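PDB 3EUL: POSSIBLE NITRATE/NITRITE RESPONSE TRANSCRIPTIONAL REGULATORY PROTEIN NARL (DNA-binding response regulator, LuxR family) from Mycobacterium tuberculosis, which probably regulates genes of aerobic nitrate metabolism as the phosphorylated partner of the sensor kinase NarS, binding promoter DNA together with DevR. Local coordinates for residues 30-35 with 41-46; 67-72 with 113-118; 89-94 with 130-135. One frame throughout, in Å; residues are numbered along the deposited sequence.

Overall arrangement
All three interactions lie in the receiver domain, a five-stranded parallel sheet between helices, and all are partly buried, with exposed residues at the margins of interactions 1 (Glu46) and 3 (Gly135). Interaction 1 is apolar packing of helix 25-38 on the edge strand 41-47. Interaction 2 joins the end of strand 64-68 and the next residue to strand 114-117 and its following lysine, through a long salt bridge to the predicted phosphorylation-site aspartate and an aromatic pair. Interaction 3 ties strand 91-96 to the end of helix 122-134 by an arginine hydrogen-bonded to one carbonyl oxygen and a small apolar contact. Val41 touches Leu130 between interactions 1 and 3; backbone pairing of 113-116 with 92-94 links interactions 2 and 3.

Interaction 1. Residues 30-35 with 41-46; sequences GVVRAL and VNVVGE
Leu35 on helix 25-38 and Val41 on strand 41-47 meet across the end of the helix and the short loop that follows, in the first beta-alpha-beta unit of the CheY-like receiver fold (strand 16-21, helix 25-38, strand 41-47). Leu35 CB lies 3.7 Å from Val41 CG1, and the backbone oxygen of the same leucine, Leu35 O, comes within 3.6 Å of Val41 CB, so the valine packs against both side chain and main chain of the helix. Two residues along the strand, Val43 divides its two methyls between two helix residues. Its CG1 lies anti to the backbone N (chi1 177°) and reaches Val32 CG2 at 4.0 Å; the other branch, Val43 CG2, touches Leu35 CB, also at 4.0 Å, and Leu35 CD1. The side chains of Leu35 and Val43 cross at about a right angle. At the exposed margin Glu46 runs out extended beyond CG and crosses Val32 in the same manner, its carboxylate carbon CD 3.8 Å from Val32 CG2.

The segment axes come within 8.5 Å at 142°, so the helix runs back obliquely over the strand. No hydrogen bond spans the two segments; the contact is made by branched apolar side chains, the glutamate and one backbone oxygen of the helix. Val20 of strand 16-21 touches both Val32 and Leu35, and helix 122-134 adds Val126 and Val129 on Leu35 and Leu130 on Val41. The strand itself is held in the sheet by backbone bonds from Asn42 to Val16 and Val18. The glutamate is positioned from its charged end: Glu46 OE1 forms a salt bridge with Arg28 NE, one turn before Val32 on the helix, while Glu46 OE1 also lies 4.0 Å from Val32 CG2.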
# COMPACT_ATOMS: atom_id res chain seq x y z
N GLY A 30 -5.78 -10.36 -6.37
CA GLY A 30 -6.13 -9.61 -7.56
C GLY A 30 -5.15 -8.49 -7.80
O GLY A 30 -4.73 -8.26 -8.92
N VAL A 31 -4.79 -7.78 -6.72
CA VAL A 31 -3.78 -6.73 -6.77
C VAL A 31 -2.39 -7.30 -7.14
O VAL A 31 -1.69 -6.76 -7.99
CB VAL A 31 -3.69 -6.00 -5.42
CG1 VAL A 31 -2.50 -5.00 -5.41
CG2 VAL A 31 -4.99 -5.28 -5.12
N VAL A 32 -2.01 -8.39 -6.48
CA VAL A 32 -0.70 -8.98 -6.70
C VAL A 32 -0.59 -9.44 -8.15
O VAL A 32 0.44 -9.25 -8.77
CB VAL A 32 -0.42 -10.12 -5.75
CG1 VAL A 32 0.82 -10.90 -6.19
CG2 VAL A 32 -0.27 -9.58 -4.28
N ARG A 33 -1.65 -10.01 -8.69
CA ARG A 33 -1.62 -10.43 -10.10
C ARG A 33 -1.51 -9.26 -11.07
O ARG A 33 -0.70 -9.30 -12.00
CB ARG A 33 -2.84 -11.26 -10.44
CG ARG A 33 -2.58 -12.22 -11.56
CD ARG A 33 -3.47 -13.40 -11.41
NE ARG A 33 -3.69 -14.15 -12.64
CZ ARG A 33 -4.42 -13.71 -13.66
NH1 ARG A 33 -4.99 -12.50 -13.65
NH2 ARG A 33 -4.57 -14.49 -14.71
N ALA A 34 -2.32 -8.23 -10.86
CA ALA A 34 -2.21 -6.96 -11.65
C ALA A 34 -0.80 -6.41 -11.66
O ALA A 34 -0.27 -6.04 -12.73
CB ALA A 34 -3.15 -5.89 -11.10
N LEU A 35 -0.19 -6.31 -10.48
CA LEU A 35 1.16 -5.76 -10.40
C LEU A 35 2.18 -6.68 -11.09
O LEU A 35 2.99 -6.23 -11.91
CB LEU A 35 1.53 -5.48 -8.93
CG LEU A 35 0.68 -4.45 -8.19
CD1 LEU A 35 1.08 -4.34 -6.68
CD2 LEU A 35 0.72 -3.12 -8.88
N VAL A 41 6.71 -4.58 -11.78
CA VAL A 41 6.56 -4.61 -10.34
C VAL A 41 6.91 -6.00 -9.80
O VAL A 41 6.47 -7.04 -10.30
CB VAL A 41 5.12 -4.22 -9.87
CG1 VAL A 41 5.01 -4.28 -8.32
CG2 VAL A 41 4.67 -2.83 -10.40
N ASN A 42 7.72 -5.98 -8.75
CA ASN A 42 8.09 -7.14 -7.98
C ASN A 42 7.40 -7.01 -6.60
O ASN A 42 7.78 -6.19 -5.77
CB ASN A 42 9.60 -7.19 -7.87
CG ASN A 42 10.13 -8.36 -7.03
OD1 ASN A 42 9.41 -9.32 -6.67
ND2 ASN A 42 11.42 -8.29 -6.73
N VAL A 43 6.42 -7.86 -6.38
CA VAL A 43 5.77 -7.97 -5.10
C VAL A 43 6.69 -8.82 -4.22
O VAL A 43 6.93 -10.01 -4.46
CB VAL A 43 4.34 -8.55 -5.24
CG1 VAL A 43 3.66 -8.74 -3.85
CG2 VAL A 43 3.47 -7.59 -6.11
N VAL A 44 7.25 -8.17 -3.21
CA VAL A 44 8.24 -8.81 -2.38
C VAL A 44 7.67 -9.36 -1.10
O VAL A 44 8.32 -10.14 -0.43
CB VAL A 44 9.43 -7.90 -2.08
CG1 VAL A 44 10.16 -7.59 -3.38
CG2 VAL A 44 9.00 -6.63 -1.35
N GLY A 45 6.43 -8.98 -0.78
CA GLY A 45 5.78 -9.48 0.42
C GLY A 45 4.31 -9.18 0.43
O GLY A 45 3.89 -8.18 -0.14
N GLU A 46 3.53 -10.06 1.06
CA GLU A 46 2.09 -9.89 1.24
C GLU A 46 1.72 -10.09 2.71
O GLU A 46 2.25 -11.01 3.33
CB GLU A 46 1.37 -10.98 0.49
CG GLU A 46 1.56 -10.95 -1.00
CD GLU A 46 0.79 -12.08 -1.69
OE1 GLU A 46 -0.40 -12.27 -1.35
OE2 GLU A 46 1.41 -12.76 -2.56

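Interaction 2. Residues 67-72 with 113-118; sequences LDYRMP and AGFLLK
Lys118 NZ stands between two carboxylates, Asp68 across this contact and Asp22 from the loop after strand 16-21, at the acidic site of a CheY-like receiver domain. Its bridge to Asp68 is long, with Lys118 NZ 3.6 Å from Asp68 OD1, whereas Asp22 OD2 is its stronger partner. The lysine leaves the end of strand 114-117 with its chain extended beyond CG, which carries the ammonium group across to strand 64-68, and it meets the aspartate side chain at about a right angle. Lys118 CE is as near as the nitrogen, 3.6 Å from Asp68 OD1, so the carboxylate oxygen lies beside the end of the chain. Phe27 adds a cation-pi contact to the same lysine.

Asp68 is, by similarity, the residue phosphorylated in signalling; no phosphate is present here. The arrangement matches the receiver family, in which a lysine after the last strand pairs with the phosphoacceptor aspartate. Asp22 and Asp23 border Asp68.

The second contact is aromatic and is separate from the charged one. Tyr69 and Phe115 have ring centroids 5.8 Å apart and planes at 55°, an oblique meeting. Phe115 CG lies anti to its own nitrogen (chi1 -158°), which swings the ring toward the tyrosine, and Tyr69 CD1 reaches the phenylalanine ring at its edge. Leu94 and Ser96 of strand 91-96, which lies between the two strands in the sheet, touch the tyrosine. Helix 101-109 covers both rings, through Ile103 on Tyr69 and through Val104 and Ala107 on Phe115. The closest atoms of the pair are Tyr69 CD1 and Phe115 CE1, 4.0 Å apart.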
# COMPACT_ATOMS: atom_id res chain seq x y z
N LEU A 67 -1.54 -0.78 0.86
CA LEU A 67 -2.19 -1.36 2.02
C LEU A 67 -3.66 -0.98 2.17
O LEU A 67 -4.04 0.18 2.00
CB LEU A 67 -1.50 -0.88 3.28
CG LEU A 67 -0.00 -1.10 3.40
CD1 LEU A 67 0.49 -0.56 4.74
CD2 LEU A 67 0.30 -2.58 3.24
N ASP A 68 -4.50 -1.96 2.48
CA ASP A 68 -5.90 -1.66 2.79
C ASP A 68 -5.94 -0.70 3.97
O ASP A 68 -5.19 -0.86 4.92
CB ASP A 68 -6.64 -2.97 3.07
CG ASP A 68 -8.10 -2.78 3.41
OD1 ASP A 68 -8.80 -1.92 2.86
OD2 ASP A 68 -8.56 -3.57 4.25
N TYR A 69 -6.81 0.29 3.92
CA TYR A 69 -6.96 1.20 5.05
C TYR A 69 -7.35 0.42 6.33
O TYR A 69 -6.80 0.66 7.38
CB TYR A 69 -7.95 2.32 4.73
CG TYR A 69 -8.19 3.21 5.89
CD1 TYR A 69 -7.20 4.01 6.39
CD2 TYR A 69 -9.43 3.25 6.52
CE1 TYR A 69 -7.42 4.83 7.48
CE2 TYR A 69 -9.66 4.05 7.60
CZ TYR A 69 -8.66 4.82 8.09
OH TYR A 69 -8.92 5.67 9.15
N ARG A 70 -8.25 -0.54 6.21
CA ARG A 70 -8.74 -1.30 7.34
C ARG A 70 -8.08 -2.67 7.52
O ARG A 70 -8.74 -3.70 7.62
CB ARG A 70 -10.27 -1.43 7.28
CG ARG A 70 -10.96 -0.12 7.70
CD ARG A 70 -11.33 -0.14 9.18
NE ARG A 70 -12.43 -1.08 9.34
CZ ARG A 70 -13.18 -1.26 10.41
NH1 ARG A 70 -12.97 -0.57 11.53
NH2 ARG A 70 -14.14 -2.17 10.37
N MET A 71 -6.77 -2.68 7.61
CA MET A 71 -6.11 -3.92 7.98
C MET A 71 -6.36 -4.18 9.47
O MET A 71 -6.37 -3.24 10.24
CB MET A 71 -4.65 -3.81 7.71
CG MET A 71 -4.35 -4.02 6.22
SD MET A 71 -2.63 -3.83 5.98
CE MET A 71 -2.38 -2.29 6.89
N PRO A 72 -6.53 -5.45 9.86
CA PRO A 72 -6.65 -5.74 11.29
C PRO A 72 -5.35 -5.47 12.06
O PRO A 72 -4.25 -5.48 11.49
CB PRO A 72 -6.99 -7.23 11.33
CG PRO A 72 -7.24 -7.65 9.92
CD PRO A 72 -6.57 -6.68 9.05
N ALA A 113 1.04 8.31 1.37
CA ALA A 113 1.44 8.94 0.11
C ALA A 113 0.25 9.16 -0.84
O ALA A 113 0.31 9.94 -1.77
CB ALA A 113 2.49 8.10 -0.58
N GLY A 114 -0.85 8.48 -0.59
CA GLY A 114 -2.00 8.60 -1.46
C GLY A 114 -3.07 7.71 -0.92
O GLY A 114 -2.83 6.96 0.01
N PHE A 115 -4.26 7.82 -1.49
CA PHE A 115 -5.45 7.16 -0.99
C PHE A 115 -6.32 6.82 -2.19
O PHE A 115 -6.84 7.71 -2.86
CB PHE A 115 -6.22 8.07 -0.00
CG PHE A 115 -7.12 7.32 0.96
CD1 PHE A 115 -6.72 7.05 2.26
CD2 PHE A 115 -8.36 6.84 0.54
CE1 PHE A 115 -7.53 6.33 3.13
CE2 PHE A 115 -9.19 6.12 1.40
CZ PHE A 115 -8.78 5.87 2.71
N LEU A 116 -6.48 5.53 -2.45
CA LEU A 116 -7.13 5.04 -3.65
C LEU A 116 -8.41 4.31 -3.24
O LEU A 116 -8.53 3.88 -2.10
CB LEU A 116 -6.22 4.03 -4.38
CG LEU A 116 -4.79 4.49 -4.64
CD1 LEU A 116 -3.92 3.30 -5.12
CD2 LEU A 116 -4.83 5.62 -5.67
N LEU A 117 -9.34 4.19 -4.17
CA LEU A 117 -10.58 3.47 -3.94
C LEU A 117 -10.52 2.07 -4.51
O LEU A 117 -9.82 1.83 -5.47
CB LEU A 117 -11.74 4.25 -4.56
CG LEU A 117 -12.46 5.17 -3.57
CD1 LEU A 117 -11.52 5.84 -2.58
CD2 LEU A 117 -13.30 6.19 -4.32
N LYS A 118 -11.28 1.14 -3.91
CA LYS A 118 -11.23 -0.25 -4.36
C LYS A 118 -11.90 -0.47 -5.72
O LYS A 118 -11.76 -1.54 -6.30
CB LYS A 118 -11.76 -1.21 -3.29
CG LYS A 118 -10.69 -1.58 -2.27
CD LYS A 118 -11.07 -2.71 -1.33
CE LYS A 118 -9.87 -3.05 -0.44
NZ LYS A 118 -10.07 -4.28 0.39

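Interaction 3. Residues 89-94 with 130-135; sequences PTRVLL and LDCAKG
A bend at chi3 (63°) in Arg91 folds its guanidinium back over the end of helix 122-134, while a chi1 of -175° in Cys132 carries SG away from the backbone N and against Arg91 CB and NE. Here the last helix of the receiver domain packs on its parallel alpha/beta sheet, its C-terminal end met by an arginine from a strand. Arg91 NE donates to Cys132 O at 2.9 Å with an N-H...O angle of 130°, a bent bond whose donor sits above the carbonyl plane. Gly135 N gives that oxygen a second bond from the opposite face, so Cys132 O is gripped by two donors where the helix ends. Gly135 O lies over one face of the guanidinium, 2.9 Å from Arg91 NH2, but at an angle too poor for a hydrogen bond. The thiol touches the arginine, with Cys132 SG 3.6 Å from Arg91 CB. Deeper in, Leu93 CD2 rests 4.2 Å from Cys132 CB.

Arg91 and Leu93 thus face helix 122-134 from one side of strand 91-96, while Val92 turns to helix 76-85 on the other. Backbone bonds to Ala65 and Leu67 join this strand to strand 64-68, and Leu116 of strand 114-117 packs against Leu93.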
# COMPACT_ATOMS: atom_id res chain seq x y z
N PRO A 89 12.40 4.46 3.73
CA PRO A 89 12.22 5.06 2.41
C PRO A 89 10.88 4.75 1.74
O PRO A 89 10.50 5.38 0.73
CB PRO A 89 13.39 4.47 1.60
CG PRO A 89 13.74 3.20 2.29
CD PRO A 89 13.44 3.40 3.73
N THR A 90 10.12 3.83 2.31
CA THR A 90 8.90 3.34 1.70
C THR A 90 7.77 4.35 1.64
O THR A 90 7.45 4.95 2.64
CB THR A 90 8.42 2.12 2.48
OG1 THR A 90 9.48 1.14 2.46
CG2 THR A 90 7.17 1.54 1.82
N ARG A 91 7.11 4.46 0.49
CA ARG A 91 5.88 5.27 0.38
C ARG A 91 4.70 4.38 0.59
O ARG A 91 4.61 3.32 -0.02
CB ARG A 91 5.81 5.93 -0.97
CG ARG A 91 6.85 7.02 -1.05
CD ARG A 91 6.95 7.68 -2.39
NE ARG A 91 5.77 8.41 -2.87
CZ ARG A 91 5.19 9.49 -2.33
NH1 ARG A 91 5.55 10.00 -1.16
NH2 ARG A 91 4.15 10.04 -2.97
N VAL A 92 3.81 4.77 1.49
CA VAL A 92 2.64 3.95 1.82
C VAL A 92 1.38 4.49 1.11
O VAL A 92 0.87 5.58 1.45
CB VAL A 92 2.42 3.85 3.32
CG1 VAL A 92 1.13 3.08 3.62
CG2 VAL A 92 3.66 3.17 3.99
N LEU A 93 0.90 3.72 0.15
CA LEU A 93 -0.30 4.05 -0.62
C LEU A 93 -1.45 3.27 -0.01
O LEU A 93 -1.37 2.06 0.15
CB LEU A 93 -0.04 3.66 -2.09
CG LEU A 93 -0.85 4.21 -3.23
CD1 LEU A 93 -0.90 5.75 -3.29
CD2 LEU A 93 -0.28 3.64 -4.53
N LEU A 94 -2.52 3.96 0.40
CA LEU A 94 -3.66 3.24 0.99
C LEU A 94 -4.75 3.04 -0.06
O LEU A 94 -4.90 3.82 -1.02
CB LEU A 94 -4.23 3.96 2.23
CG LEU A 94 -3.30 4.18 3.42
CD1 LEU A 94 -3.97 4.99 4.57
CD2 LEU A 94 -2.64 2.86 3.92
N LEU A 130 3.30 2.78 -9.66
CA LEU A 130 4.46 3.26 -10.40
C LEU A 130 4.68 4.76 -10.22
O LEU A 130 5.82 5.19 -10.02
CB LEU A 130 4.35 2.89 -11.90
CG LEU A 130 4.39 1.38 -12.19
CD1 LEU A 130 4.31 1.09 -13.70
CD2 LEU A 130 5.63 0.72 -11.58
N ASP A 131 3.61 5.55 -10.24
CA ASP A 131 3.72 7.01 -10.06
C ASP A 131 4.19 7.36 -8.64
O ASP A 131 4.97 8.28 -8.42
CB ASP A 131 2.36 7.68 -10.31
CG ASP A 131 1.99 7.78 -11.78
OD1 ASP A 131 2.86 7.55 -12.66
OD2 ASP A 131 0.81 8.10 -12.08
N CYS A 132 3.68 6.61 -7.68
CA CYS A 132 4.05 6.77 -6.28
C CYS A 132 5.54 6.48 -6.09
O CYS A 132 6.26 7.27 -5.48
CB CYS A 132 3.19 5.85 -5.43
SG CYS A 132 3.42 6.01 -3.66
N ALA A 133 6.01 5.38 -6.66
CA ALA A 133 7.43 5.05 -6.60
C ALA A 133 8.32 6.13 -7.25
O ALA A 133 9.45 6.36 -6.81
CB ALA A 133 7.68 3.72 -7.29
N LYS A 134 7.80 6.79 -8.28
CA LYS A 134 8.54 7.81 -9.02
C LYS A 134 8.57 9.17 -8.33
O LYS A 134 9.48 9.98 -8.58
CB LYS A 134 7.89 8.06 -10.38
CG LYS A 134 8.35 7.15 -11.51
CD LYS A 134 7.90 7.70 -12.86
CE LYS A 134 6.37 7.65 -13.06
NZ LYS A 134 5.87 6.25 -13.25
N GLY A 135 7.58 9.44 -7.49
CA GLY A 135 7.24 10.84 -7.19
C GLY A 135 5.97 10.94 -6.36
O GLY A 135 6.00 10.71 -5.15